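Local coordinates for protein urocanate hydratase (Paenibacillus sp. Soil724D2, PDB 7NED) that binds NAD+ and probably catalyses the hydration of thiourocanate in bacterial ergothioneine breakdown, as a homodimeric member of the urocanase family, at residues A381-I384 with R385-E389; P53-H56 with A57-T61; P461-N464 with A465-N468; F335-A338 with F339-L343; G500-E503 with S504-R507. All blocks are in the same frame, centred on the assembly; numbering follows the deposited sequence.

Interaction 1 (A381-I384 with R385-E389); sequences ANWI and RLARE
Ala381 meets Arg385 one turn further along helix 378-390: its O accepts from Arg385 N at 3.2 Å, and its CB lies 3.7 Å from Arg385 NH1. The arginine chain, extended from CG to NE, runs back beside the start of the segment. Asn382 O takes Leu386 N in the next i to i+4 bond, while its amide turns toward the leucine, with OD1 3.7 Å from Leu386 CD1 in a van der Waals contact; that oxygen is hydrogen-bonded to Tyr140 OH of helix 133-150. Trp383 has CG trans to its backbone N (chi1 171°), which tips the indole toward the C-terminal end of the helix; Ala387 CB sits 3.5 Å above one face, toward the rim, its closest ring carbon being CE2 at 3.8 Å. The indole NE1 donates to Ile400 O, at the end of strand 398-400. Ile384 O closes the series with Arg388 N at 2.8 Å, N-H...O 170°. Arg388 in turn makes a salt bridge with Glu368 on helix 360-373. The chemistry implies a division of labour: four backbone bonds and the Trp383-Ala387 contact hold the helix itself, whereas the polar ends of Asn382, Trp383 and Arg388 tie it to its surroundings.

Interaction 2 (P53-H56 with A57-T61); sequences PSYH and AIVRT
Arg60 N donates to His56 O in a nearly straight bond, N-H...O 174°, and Ile58 N to Ser54 O at 2.8 Å. With Ala57 N to Pro53 O and Val59 N to Tyr55 O they form the regular alpha-helical ladder of helix 52-64, in the N-terminal domain of the urocanase fold. One step further, Ala57 O accepts from both Thr61 N and Thr61 OG1, the hydroxyl at 2.7 Å, and these two donors reach it from opposite faces of the carbonyl plane. Outside the ladder one water bridges Pro53 O and Arg60 NH2, donating to the carbonyl and accepting from the guanidinium, both at 2.7 Å.

Arg60 bends at chi3 (-62°), which folds its guanidinium back over the helix: His56 O lies beneath the centre of one face, 3.7 Å from the plane, and the bridging water lies at the edge, in plane. On the same turn NH1 comes within 3.6 Å of His56 CB. Ala57 and Arg60 face the second subunit, packing on Thr545 and Lys544 of that chain. On another side, Tyr55 and Ile58 pack on Leu26 of helix 17-31, and Val59 on Leu23. Tyr55 and Val59 also meet each other in a CH-pi contact. Val59 CG2 stands over one face of the phenol ring, 19° off its normal and 3.9 Å from the centroid, displaced toward the rim so that its nearest ring atom is Tyr55 CZ at 3.7 Å.

Interaction 3 (P461-N464 with A465-N468); sequences PLLN and AMLN
Four successive i to i+4 bonds, from Ala465 N to Pro461 O through Asn468 N to Asn464 O, show regular alpha-helix, with Met466 N to Leu462 O almost straight at 178°. This is helix 459-469 of the C-terminal domain, packed through Ala465 and Pro461 on strands 475-480 and 490-498 of the mixed sheet.

Asn464 and Asn468 lie one turn apart and cross at a slant, their amide planes 74° from parallel. The two ND2 atoms approach to 3.4 Å, but both are donors and make no bond to each other; each instead donates to Asp515 OD1 on helix 502-525, a shared acceptor that probably explains why the two donors lie so close. Two waters also bridge the amides, each joining the oxygen of one to the ND2 of the other. One donates to Asn464 OD1 at 3.0 Å and accepts from Asn468 ND2; the other donates to Asn468 OD1 at 3.2 Å, while its bond from Asn464 ND2 is weak. Both side chains are buried, so the aspartate and the waters together supply polar partners within the interior.

Leu463 and Met466 lie at another side of the helix, where Ile73 and Met93 of the second subunit touch them. Met466 leaves its backbone with CG trans to the carbonyl carbon (chi1 -62°), and its bend at chi3 swings the methyl back: Met466 CE rests 3.7 Å from Leu462 O and 3.9 Å from Leu463 CD2.

Interaction 4 (F335-A338 with F339-L343); sequences FTEA and FLRPL
Phe335 and Leu340 meet at a ring edge: Leu340 CD1 lies in the plane of the phenyl ring, 3.7 Å from Phe335 CD2. Phe335 carries its ring between the backbone N and the carbonyl carbon (chi1 77°), which brings that edge to the leucine methyl. Phe339 is approached differently, through its face, with Ala338 CB 2° off the ring normal and 3.7 Å from the centroid, a centred CH-pi contact between adjacent residues. Arg341 bends at chi3 and lays its guanidinium across Glu337, whose CA sits 3.8 Å from the plane over the centre of one face. Glu337 CG reaches Arg341 NH1 at 3.4 Å, but the charged ends stay apart, 5.2 Å between Glu337 OE2 and Arg341 NH1. The backbone beneath is a wider pi-type turn: Leu340 N and Arg341 N make i to i+5 bonds to Phe335 O and Thr336 O. Phe335 O also accepts Phe339 N from 52° out of its carbonyl plane. Arg341 NH2 donates to Glu448 O and Met446 O, and Thr336 OG1 is bonded to Ile445 O. Helix 335-344 directly follows strand 333-334, an edge strand of the Rossmann-like parallel sheet; Phe335 and Phe339 pack on helix 133-150, with the side chain of Phe335 about 5 Å from the bound NAD.

Interaction 5 (G500-E503 with S504-R507); sequences GSTE and SDIR
The guanidinium of Arg507 is met obliquely by Glu503 O, while Arg507 NH2 donates to Ser504 OG at 3.0 Å, the hydroxyl lying 24° out of the guanidinium plane. A bend at chi3 folds the arginine back along the turn, and its NH1 forms a salt bridge with Asp474. The carboxylate of Asp505 turns toward the first residues of the helix, with OD2 3.6 Å from Thr502 CA; it pairs with Arg420, and Asn416 on helix 407-420 donates to its other oxygen. Ser501 is the N-cap of helix 502-525 in the C-terminal domain: its OG accepts from Ser504 N at 2.9 Å, N-H...O 152°. The chi1 of 72° swings that hydroxyl back over the first turn. Ser501 OG also approaches Ser504 OG to 2.9 Å, and Ser504 OG is hydrogen-bonded to Asp499. Further bonds from Asp505 N to Ser501 O and to Thr502 O are weak, whereas Arg507 N to Glu503 O, at 3.3 Å, is the first i to i+4 backbone bond of these residues that is not weak. Glu503 is extended beyond CG, and its OE1 forms a salt bridge with Arg86.

How the interactions relate
Along the chain the order is interaction 2, 4, 1, 3 and 5, each on a different helix, and none touches another. Interactions 1, 3 and 5 fall in the C-terminal domain, interaction 2 in the N-terminal domain, and interaction 4 begins in the Rossmann-like domain. Interactions 3 and 5 come nearest, about 7 Å between closest atoms, and are linked through helix 502-525, which starts at interaction 5 and supplies Asp515 to interaction 3. Interactions 1 and 4, about 22 Å between centres, both pack on helix 133-150. Interactions 2 and 4 lie about 39 Å apart between centres, across the chain's middle. Interactions 2 and 3 touch the second subunit, whereas interaction 4 approaches the cofactor.

Interaction 1 (A381-I384 with R385-E389)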
loop_
_atom_site.group_PDB
_atom_site.type_symbol
_atom_site.label_atom_id
_atom_site.label_comp_id
_atom_site.label_asym_id
_atom_site.label_seq_id
_atom_site.Cartn_x
_atom_site.Cartn_y
_atom_site.Cartn_z
ATOM N N ALA A 381 13.789 26.867 18.726
ATOM C CA ALA A 381 13.626 28.233 19.243
ATOM C C ALA A 381 14.021 29.267 18.200
ATOM O O ALA A 381 13.297 30.241 17.965
ATOM C CB ALA A 381 14.450 28.421 20.519
ATOM N N ASN A 382 15.170 29.066 17.561
ATOM C CA ASN A 382 15.566 29.904 16.432
ATOM C C ASN A 382 14.505 29.892 15.338
ATOM O O ASN A 382 14.117 30.947 14.829
ATOM C CB ASN A 382 16.911 29.422 15.874
ATOM C CG ASN A 382 17.299 30.114 14.554
ATOM O OD1 ASN A 382 17.361 29.464 13.474
ATOM N ND2 ASN A 382 17.533 31.427 14.618
ATOM N N TRP A 383 14.028 28.696 14.949
ATOM C CA TRP A 383 13.099 28.622 13.826
ATOM C C TRP A 383 11.806 29.382 14.129
ATOM O O TRP A 383 11.306 30.149 13.299
ATOM C CB TRP A 383 12.789 27.144 13.472
ATOM C CG TRP A 383 11.702 27.183 12.501
ATOM C CD1 TRP A 383 10.393 26.822 12.706
ATOM C CD2 TRP A 383 11.774 27.707 11.183
ATOM N NE1 TRP A 383 9.648 27.076 11.571
ATOM C CE2 TRP A 383 10.478 27.626 10.625
ATOM C CE3 TRP A 383 12.814 28.251 10.413
ATOM C CZ2 TRP A 383 10.199 28.050 9.338
ATOM C CZ3 TRP A 383 12.534 28.663 9.129
ATOM C CH2 TRP A 383 11.236 28.576 8.605
ATOM N N ILE A 384 11.240 29.181 15.318
ATOM C CA ILE A 384 9.959 29.809 15.648
ATOM C C ILE A 384 10.103 31.330 15.667
ATOM O O ILE A 384 9.252 32.063 15.133
ATOM C CB ILE A 384 9.428 29.241 16.981
ATOM C CG1 ILE A 384 9.004 27.759 16.766
ATOM C CG2 ILE A 384 8.274 30.067 17.549
ATOM C CD1 ILE A 384 7.858 27.564 15.686
ATOM N N ARG A 385 11.199 31.833 16.231
ATOM C CA ARG A 385 11.416 33.283 16.195
ATOM C C ARG A 385 11.420 33.789 14.763
ATOM O O ARG A 385 10.746 34.774 14.430
ATOM C CB ARG A 385 12.728 33.651 16.893
ATOM C CG ARG A 385 12.627 33.476 18.395
ATOM C CD ARG A 385 13.819 34.081 19.167
ATOM N NE ARG A 385 13.482 33.908 20.575
ATOM C CZ ARG A 385 13.943 32.908 21.320
ATOM N NH1 ARG A 385 14.804 32.051 20.788
ATOM N NH2 ARG A 385 13.576 32.789 22.594
ATOM N N LEU A 386 12.144 33.093 13.895
ATOM C CA LEU A 386 12.241 33.511 12.509
ATOM C C LEU A 386 10.889 33.435 11.819
ATOM O O LEU A 386 10.497 34.360 11.088
ATOM C CB LEU A 386 13.275 32.655 11.779
ATOM C CG LEU A 386 14.758 32.868 12.115
ATOM C CD1 LEU A 386 15.556 31.849 11.323
ATOM C CD2 LEU A 386 15.238 34.288 11.852
ATOM N N ALA A 387 10.169 32.320 12.015
ATOM C CA ALA A 387 8.908 32.132 11.310
ATOM C C ALA A 387 7.869 33.142 11.773
ATOM O O ALA A 387 7.146 33.724 10.956
ATOM C CB ALA A 387 8.397 30.695 11.503
ATOM N N ARG A 388 7.778 33.367 13.082
ATOM C CA ARG A 388 6.815 34.343 13.571
ATOM C C ARG A 388 7.080 35.720 12.977
ATOM O O ARG A 388 6.136 36.473 12.705
ATOM C CB ARG A 388 6.846 34.393 15.097
ATOM C CG ARG A 388 5.845 35.396 15.694
ATOM C CD ARG A 388 5.884 35.298 17.204
ATOM N NE ARG A 388 7.238 35.575 17.704
ATOM C CZ ARG A 388 7.636 35.338 18.951
ATOM N NH1 ARG A 388 6.783 34.767 19.819
ATOM N NH2 ARG A 388 8.887 35.618 19.314
ATOM N N GLU A 389 8.353 36.044 12.727
ATOM C CA GLU A 389 8.709 37.387 12.278
ATOM C C GLU A 389 8.516 37.537 10.786
ATOM O O GLU A 389 8.091 38.598 10.336
ATOM C CB GLU A 389 10.157 37.686 12.642
ATOM C CG GLU A 389 10.685 39.065 12.186
ATOM C CD GLU A 389 9.983 40.238 12.860
ATOM O OE1 GLU A 389 9.960 41.358 12.259
ATOM O OE2 GLU A 389 9.437 40.034 13.980
#

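Interaction 2 (P53-H56 with A57-T61)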
loop_
_atom_site.group_PDB
_atom_site.type_symbol
_atom_site.label_atom_id
_atom_site.label_comp_id
_atom_site.label_asym_id
_atom_site.label_seq_id
_atom_site.Cartn_x
_atom_site.Cartn_y
_atom_site.Cartn_z
ATOM N N PRO A 53 -17.719 17.166 -8.754
ATOM C CA PRO A 53 -18.719 16.271 -8.139
ATOM C C PRO A 53 -18.193 15.571 -6.892
ATOM O O PRO A 53 -18.889 15.529 -5.871
ATOM C CB PRO A 53 -19.033 15.282 -9.258
ATOM C CG PRO A 53 -18.723 16.001 -10.516
ATOM C CD PRO A 53 -17.561 16.925 -10.202
ATOM N N SER A 54 -16.971 15.031 -6.940
ATOM C CA SER A 54 -16.413 14.404 -5.741
ATOM C C SER A 54 -16.270 15.407 -4.606
ATOM O O SER A 54 -16.572 15.098 -3.446
ATOM C CB SER A 54 -15.059 13.779 -6.071
ATOM O OG SER A 54 -15.250 12.717 -6.978
ATOM N N TYR A 55 -15.767 16.615 -4.913
ATOM C CA TYR A 55 -15.608 17.634 -3.884
ATOM C C TYR A 55 -16.938 17.933 -3.199
ATOM O O TYR A 55 -17.033 17.956 -1.966
ATOM C CB TYR A 55 -15.014 18.908 -4.508
ATOM C CG TYR A 55 -15.143 20.103 -3.618
ATOM C CD1 TYR A 55 -14.167 20.388 -2.672
ATOM C CD2 TYR A 55 -16.221 20.965 -3.727
ATOM C CE1 TYR A 55 -14.272 21.502 -1.850
ATOM C CE2 TYR A 55 -16.333 22.074 -2.897
ATOM C CZ TYR A 55 -15.353 22.335 -1.967
ATOM O OH TYR A 55 -15.477 23.421 -1.140
ATOM N N HIS A 56 -17.981 18.213 -3.981
ATOM C CA HIS A 56 -19.262 18.546 -3.355
ATOM C C HIS A 56 -19.792 17.397 -2.511
ATOM O O HIS A 56 -20.364 17.628 -1.435
ATOM C CB HIS A 56 -20.286 18.926 -4.418
ATOM C CG HIS A 56 -19.926 20.190 -5.134
ATOM N ND1 HIS A 56 -19.884 21.415 -4.497
ATOM C CD2 HIS A 56 -19.566 20.417 -6.419
ATOM C CE1 HIS A 56 -19.524 22.346 -5.364
ATOM N NE2 HIS A 56 -19.326 21.768 -6.537
ATOM N N ALA A 57 -19.635 16.153 -2.992
ATOM C CA ALA A 57 -20.108 15.006 -2.200
ATOM C C ALA A 57 -19.264 14.800 -0.945
ATOM O O ALA A 57 -19.803 14.452 0.111
ATOM C CB ALA A 57 -20.124 13.735 -3.056
ATOM N N ILE A 58 -17.951 15.063 -1.010
ATOM C CA ILE A 58 -17.144 15.065 0.214
ATOM C C ILE A 58 -17.651 16.123 1.191
ATOM O O ILE A 58 -17.808 15.858 2.390
ATOM C CB ILE A 58 -15.655 15.278 -0.126
ATOM C CG1 ILE A 58 -15.089 14.060 -0.869
ATOM C CG2 ILE A 58 -14.833 15.598 1.137
ATOM C CD1 ILE A 58 -13.698 14.320 -1.469
ATOM N N VAL A 59 -17.893 17.347 0.705
ATOM C CA VAL A 59 -18.370 18.402 1.588
ATOM C C VAL A 59 -19.695 18.013 2.232
ATOM O O VAL A 59 -19.858 18.122 3.456
ATOM C CB VAL A 59 -18.460 19.740 0.830
ATOM C CG1 VAL A 59 -19.167 20.798 1.694
ATOM C CG2 VAL A 59 -17.058 20.216 0.493
ATOM N N ARG A 60 -20.665 17.557 1.424
ATOM C CA ARG A 60 -21.943 17.105 1.989
ATOM C C ARG A 60 -21.725 16.023 3.039
ATOM O O ARG A 60 -22.299 16.070 4.139
ATOM C CB ARG A 60 -22.872 16.575 0.891
ATOM C CG ARG A 60 -23.481 17.648 0.014
ATOM C CD ARG A 60 -24.574 17.063 -0.899
ATOM N NE ARG A 60 -24.038 16.065 -1.812
ATOM C CZ ARG A 60 -23.547 16.328 -3.026
ATOM N NH1 ARG A 60 -23.531 17.577 -3.509
ATOM N NH2 ARG A 60 -23.099 15.322 -3.765
ATOM N N THR A 61 -20.906 15.028 2.710
ATOM C CA THR A 61 -20.702 13.922 3.641
ATOM C C THR A 61 -20.112 14.395 4.965
ATOM O O THR A 61 -20.543 13.951 6.033
ATOM C CB THR A 61 -19.798 12.869 3.020
ATOM O OG1 THR A 61 -20.380 12.399 1.797
ATOM C CG2 THR A 61 -19.644 11.680 4.000
HETATM O O HOH W 1 -21.609 15.515 -6.036
#

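Interaction 3 (P461-N464 with A465-N468)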
loop_
_atom_site.group_PDB
_atom_site.type_symbol
_atom_site.label_atom_id
_atom_site.label_comp_id
_atom_site.label_asym_id
_atom_site.label_seq_id
_atom_site.Cartn_x
_atom_site.Cartn_y
_atom_site.Cartn_z
ATOM N N PRO A 461 5.543 2.895 4.976
ATOM C CA PRO A 461 4.371 3.786 4.977
ATOM C C PRO A 461 3.060 3.052 5.127
ATOM O O PRO A 461 2.143 3.589 5.766
ATOM C CB PRO A 461 4.471 4.535 3.624
ATOM C CG PRO A 461 5.437 3.687 2.769
ATOM C CD PRO A 461 6.400 3.109 3.796
ATOM N N LEU A 462 2.936 1.840 4.557
ATOM C CA LEU A 462 1.746 1.019 4.792
ATOM C C LEU A 462 1.584 0.724 6.274
ATOM O O LEU A 462 0.493 0.865 6.833
ATOM C CB LEU A 462 1.830 -0.293 3.991
ATOM C CG LEU A 462 2.096 -0.103 2.495
ATOM C CD1 LEU A 462 2.068 -1.398 1.704
ATOM C CD2 LEU A 462 1.118 0.926 1.972
ATOM N N LEU A 463 2.668 0.285 6.928
ATOM C CA LEU A 463 2.636 0.118 8.387
ATOM C C LEU A 463 2.268 1.416 9.118
ATOM O O LEU A 463 1.521 1.392 10.104
ATOM C CB LEU A 463 4.009 -0.368 8.865
ATOM C CG LEU A 463 4.245 -1.815 8.452
ATOM C CD1 LEU A 463 5.725 -2.173 8.749
ATOM C CD2 LEU A 463 3.285 -2.714 9.239
ATOM N N ASN A 464 2.825 2.552 8.678
ATOM C CA ASN A 464 2.556 3.823 9.344
ATOM C C ASN A 464 1.059 4.137 9.295
ATOM O O ASN A 464 0.434 4.466 10.317
ATOM C CB ASN A 464 3.415 4.900 8.665
ATOM C CG ASN A 464 3.175 6.293 9.207
ATOM O OD1 ASN A 464 2.776 7.183 8.471
ATOM N ND2 ASN A 464 3.453 6.492 10.471
ATOM N N ALA A 465 0.450 3.954 8.125
ATOM C CA ALA A 465 -0.989 4.173 7.982
ATOM C C ALA A 465 -1.793 3.227 8.877
ATOM O O ALA A 465 -2.679 3.662 9.626
ATOM C CB ALA A 465 -1.394 3.987 6.519
ATOM N N MET A 466 -1.532 1.913 8.776
ATOM C CA MET A 466 -2.270 0.972 9.620
ATOM C C MET A 466 -2.105 1.238 11.096
ATOM O O MET A 466 -3.085 1.170 11.849
ATOM C CB MET A 466 -1.934 -0.488 9.310
ATOM C CG MET A 466 -2.299 -0.905 7.891
ATOM S SD MET A 466 -2.032 -2.668 7.717
ATOM C CE MET A 466 -0.281 -2.635 7.599
ATOM N N LEU A 467 -0.885 1.507 11.539
ATOM C CA LEU A 467 -0.670 1.817 12.951
ATOM C C LEU A 467 -1.362 3.117 13.349
ATOM O O LEU A 467 -1.957 3.214 14.437
ATOM C CB LEU A 467 0.843 1.901 13.228
ATOM C CG LEU A 467 1.267 2.091 14.686
ATOM C CD1 LEU A 467 0.705 0.979 15.587
ATOM C CD2 LEU A 467 2.812 2.126 14.826
ATOM N N ASN A 468 -1.314 4.132 12.483
ATOM C CA ASN A 468 -2.007 5.371 12.826
ATOM C C ASN A 468 -3.517 5.180 12.867
ATOM O O ASN A 468 -4.190 5.785 13.708
ATOM C CB ASN A 468 -1.618 6.482 11.861
ATOM C CG ASN A 468 -0.224 6.994 12.156
ATOM O OD1 ASN A 468 0.311 6.717 13.237
ATOM N ND2 ASN A 468 0.361 7.749 11.234
HETATM O O HOH W 2 -0.173 7.568 8.443
HETATM O O HOH W 3 2.963 4.987 12.777
#

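Interaction 4 (F335-A338 with F339-L343)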
loop_
_atom_site.group_PDB
_atom_site.type_symbol
_atom_site.label_atom_id
_atom_site.label_comp_id
_atom_site.label_asym_id
_atom_site.label_seq_id
_atom_site.Cartn_x
_atom_site.Cartn_y
_atom_site.Cartn_z
ATOM N N PHE A 335 18.899 15.686 -1.366
ATOM C CA PHE A 335 18.936 16.418 -0.100
ATOM C C PHE A 335 18.685 15.532 1.111
ATOM O O PHE A 335 19.050 15.907 2.236
ATOM C CB PHE A 335 17.913 17.540 -0.130
ATOM C CG PHE A 335 16.498 17.082 0.071
ATOM C CD1 PHE A 335 15.727 16.667 -1.002
ATOM C CD2 PHE A 335 15.916 17.135 1.325
ATOM C CE1 PHE A 335 14.418 16.260 -0.817
ATOM C CE2 PHE A 335 14.589 16.758 1.494
ATOM C CZ PHE A 335 13.855 16.317 0.434
ATOM N N THR A 336 18.010 14.403 0.921
ATOM C CA THR A 336 17.699 13.534 2.038
ATOM C C THR A 336 18.974 12.860 2.535
ATOM O O THR A 336 19.472 13.156 3.631
ATOM C CB THR A 336 16.655 12.498 1.598
ATOM O OG1 THR A 336 17.129 11.852 0.408
ATOM C CG2 THR A 336 15.312 13.195 1.290
ATOM N N GLU A 337 19.536 11.983 1.718
ATOM C CA GLU A 337 20.732 11.261 2.144
ATOM C C GLU A 337 21.845 12.235 2.531
ATOM O O GLU A 337 22.606 11.984 3.473
ATOM C CB GLU A 337 21.207 10.330 1.017
ATOM C CG GLU A 337 22.396 9.466 1.407
ATOM C CD GLU A 337 23.761 10.135 1.205
ATOM O OE1 GLU A 337 23.863 11.230 0.589
ATOM O OE2 GLU A 337 24.747 9.557 1.716
ATOM N N ALA A 338 21.984 13.330 1.792
ATOM C CA ALA A 338 23.159 14.190 2.010
ATOM C C ALA A 338 23.015 15.136 3.199
ATOM O O ALA A 338 24.024 15.442 3.863
ATOM C CB ALA A 338 23.462 15.008 0.761
ATOM N N PHE A 339 21.814 15.614 3.485
ATOM C CA PHE A 339 21.681 16.665 4.499
ATOM C C PHE A 339 20.711 16.359 5.631
ATOM O O PHE A 339 21.027 16.648 6.794
ATOM C CB PHE A 339 21.277 17.963 3.811
ATOM C CG PHE A 339 22.180 18.321 2.663
ATOM C CD1 PHE A 339 23.560 18.391 2.848
ATOM C CD2 PHE A 339 21.672 18.501 1.404
ATOM C CE1 PHE A 339 24.415 18.679 1.790
ATOM C CE2 PHE A 339 22.512 18.818 0.315
ATOM C CZ PHE A 339 23.884 18.907 0.514
ATOM N N LEU A 340 19.530 15.791 5.341
ATOM C CA LEU A 340 18.514 15.743 6.387
ATOM C C LEU A 340 18.361 14.374 7.048
ATOM O O LEU A 340 17.693 14.276 8.079
ATOM C CB LEU A 340 17.148 16.189 5.833
ATOM C CG LEU A 340 17.072 17.632 5.301
ATOM C CD1 LEU A 340 15.629 17.931 4.930
ATOM C CD2 LEU A 340 17.622 18.612 6.297
ATOM N N ARG A 341 18.985 13.325 6.529
ATOM C CA ARG A 341 18.730 12.005 7.090
ATOM C C ARG A 341 19.084 11.895 8.576
ATOM O O ARG A 341 18.394 11.143 9.280
ATOM C CB ARG A 341 19.462 10.939 6.269
ATOM C CG ARG A 341 19.052 9.470 6.692
ATOM C CD ARG A 341 19.493 8.462 5.640
ATOM N NE ARG A 341 18.687 8.562 4.425
ATOM C CZ ARG A 341 19.054 8.105 3.236
ATOM N NH1 ARG A 341 20.226 7.481 3.098
ATOM N NH2 ARG A 341 18.204 8.191 2.207
ATOM N N PRO A 342 20.072 12.608 9.126
ATOM C CA PRO A 342 20.269 12.520 10.580
ATOM C C PRO A 342 19.060 12.987 11.360
ATOM O O PRO A 342 18.830 12.488 12.466
ATOM C CB PRO A 342 21.489 13.422 10.821
ATOM C CG PRO A 342 22.254 13.292 9.553
ATOM C CD PRO A 342 21.205 13.289 8.475
ATOM N N LEU A 343 18.259 13.920 10.813
ATOM C CA LEU A 343 17.014 14.288 11.474
ATOM C C LEU A 343 15.975 13.172 11.341
ATOM O O LEU A 343 15.341 12.757 12.322
ATOM C CB LEU A 343 16.495 15.578 10.849
ATOM C CG LEU A 343 17.427 16.804 11.012
ATOM C CD1 LEU A 343 16.859 17.993 10.289
ATOM C CD2 LEU A 343 17.603 17.105 12.501
#

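Interaction 5 (G500-E503 with S504-R507)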
loop_
_atom_site.group_PDB
_atom_site.type_symbol
_atom_site.label_atom_id
_atom_site.label_comp_id
_atom_site.label_asym_id
_atom_site.label_seq_id
_atom_site.Cartn_x
_atom_site.Cartn_y
_atom_site.Cartn_z
ATOM N N GLY A 500 -9.687 20.051 22.135
ATOM C CA GLY A 500 -9.804 20.363 23.534
ATOM C C GLY A 500 -10.309 19.253 24.436
ATOM O O GLY A 500 -10.088 19.327 25.650
ATOM N N SER A 501 -10.976 18.220 23.898
ATOM C CA SER A 501 -11.570 17.225 24.785
ATOM C C SER A 501 -10.503 16.365 25.428
ATOM O O SER A 501 -9.406 16.182 24.898
ATOM C CB SER A 501 -12.542 16.312 24.035
ATOM O OG SER A 501 -11.812 15.439 23.183
ATOM N N THR A 502 -10.856 15.778 26.576
ATOM C CA THR A 502 -9.939 14.842 27.205
ATOM C C THR A 502 -9.789 13.582 26.372
ATOM O O THR A 502 -8.712 12.986 26.347
ATOM C CB THR A 502 -10.413 14.482 28.610
ATOM O OG1 THR A 502 -11.755 13.999 28.526
ATOM C CG2 THR A 502 -10.367 15.722 29.496
ATOM N N GLU A 503 -10.832 13.182 25.664
ATOM C CA GLU A 503 -10.671 12.013 24.811
ATOM C C GLU A 503 -9.666 12.280 23.701
ATOM O O GLU A 503 -8.882 11.389 23.339
ATOM C CB GLU A 503 -12.030 11.582 24.264
ATOM C CG GLU A 503 -12.842 10.871 25.325
ATOM C CD GLU A 503 -14.127 10.302 24.799
ATOM O OE1 GLU A 503 -14.814 9.561 25.546
ATOM O OE2 GLU A 503 -14.470 10.610 23.639
ATOM N N SER A 504 -9.619 13.516 23.190
ATOM C CA SER A 504 -8.602 13.843 22.190
ATOM C C SER A 504 -7.192 13.740 22.751
ATOM O O SER A 504 -6.244 13.465 21.999
ATOM C CB SER A 504 -8.890 15.234 21.612
ATOM O OG SER A 504 -10.081 15.139 20.844
ATOM N N ASP A 505 -7.015 13.970 24.056
ATOM C CA ASP A 505 -5.694 13.814 24.653
ATOM C C ASP A 505 -5.152 12.419 24.377
ATOM O O ASP A 505 -3.994 12.246 23.960
ATOM C CB ASP A 505 -5.772 14.066 26.153
ATOM C CG ASP A 505 -5.888 15.534 26.494
ATOM O OD1 ASP A 505 -5.397 16.379 25.703
ATOM O OD2 ASP A 505 -6.491 15.853 27.545
ATOM N N ILE A 506 -5.985 11.403 24.611
ATOM C CA ILE A 506 -5.562 10.032 24.344
ATOM C C ILE A 506 -5.219 9.861 22.870
ATOM O O ILE A 506 -4.188 9.273 22.524
ATOM C CB ILE A 506 -6.650 9.030 24.771
ATOM C CG1 ILE A 506 -6.991 9.230 26.240
ATOM C CG2 ILE A 506 -6.200 7.605 24.448
ATOM C CD1 ILE A 506 -8.446 9.096 26.509
ATOM N N ARG A 507 -6.098 10.339 21.978
ATOM C CA ARG A 507 -5.851 10.145 20.547
ATOM C C ARG A 507 -4.529 10.782 20.130
ATOM O O ARG A 507 -3.726 10.180 19.394
ATOM C CB ARG A 507 -7.012 10.727 19.742
ATOM C CG ARG A 507 -8.371 10.039 20.065
ATOM C CD ARG A 507 -9.509 10.453 19.091
ATOM N NE ARG A 507 -9.728 11.902 19.061
ATOM C CZ ARG A 507 -9.184 12.697 18.148
ATOM N NH1 ARG A 507 -8.396 12.161 17.209
ATOM N NH2 ARG A 507 -9.424 14.024 18.179
#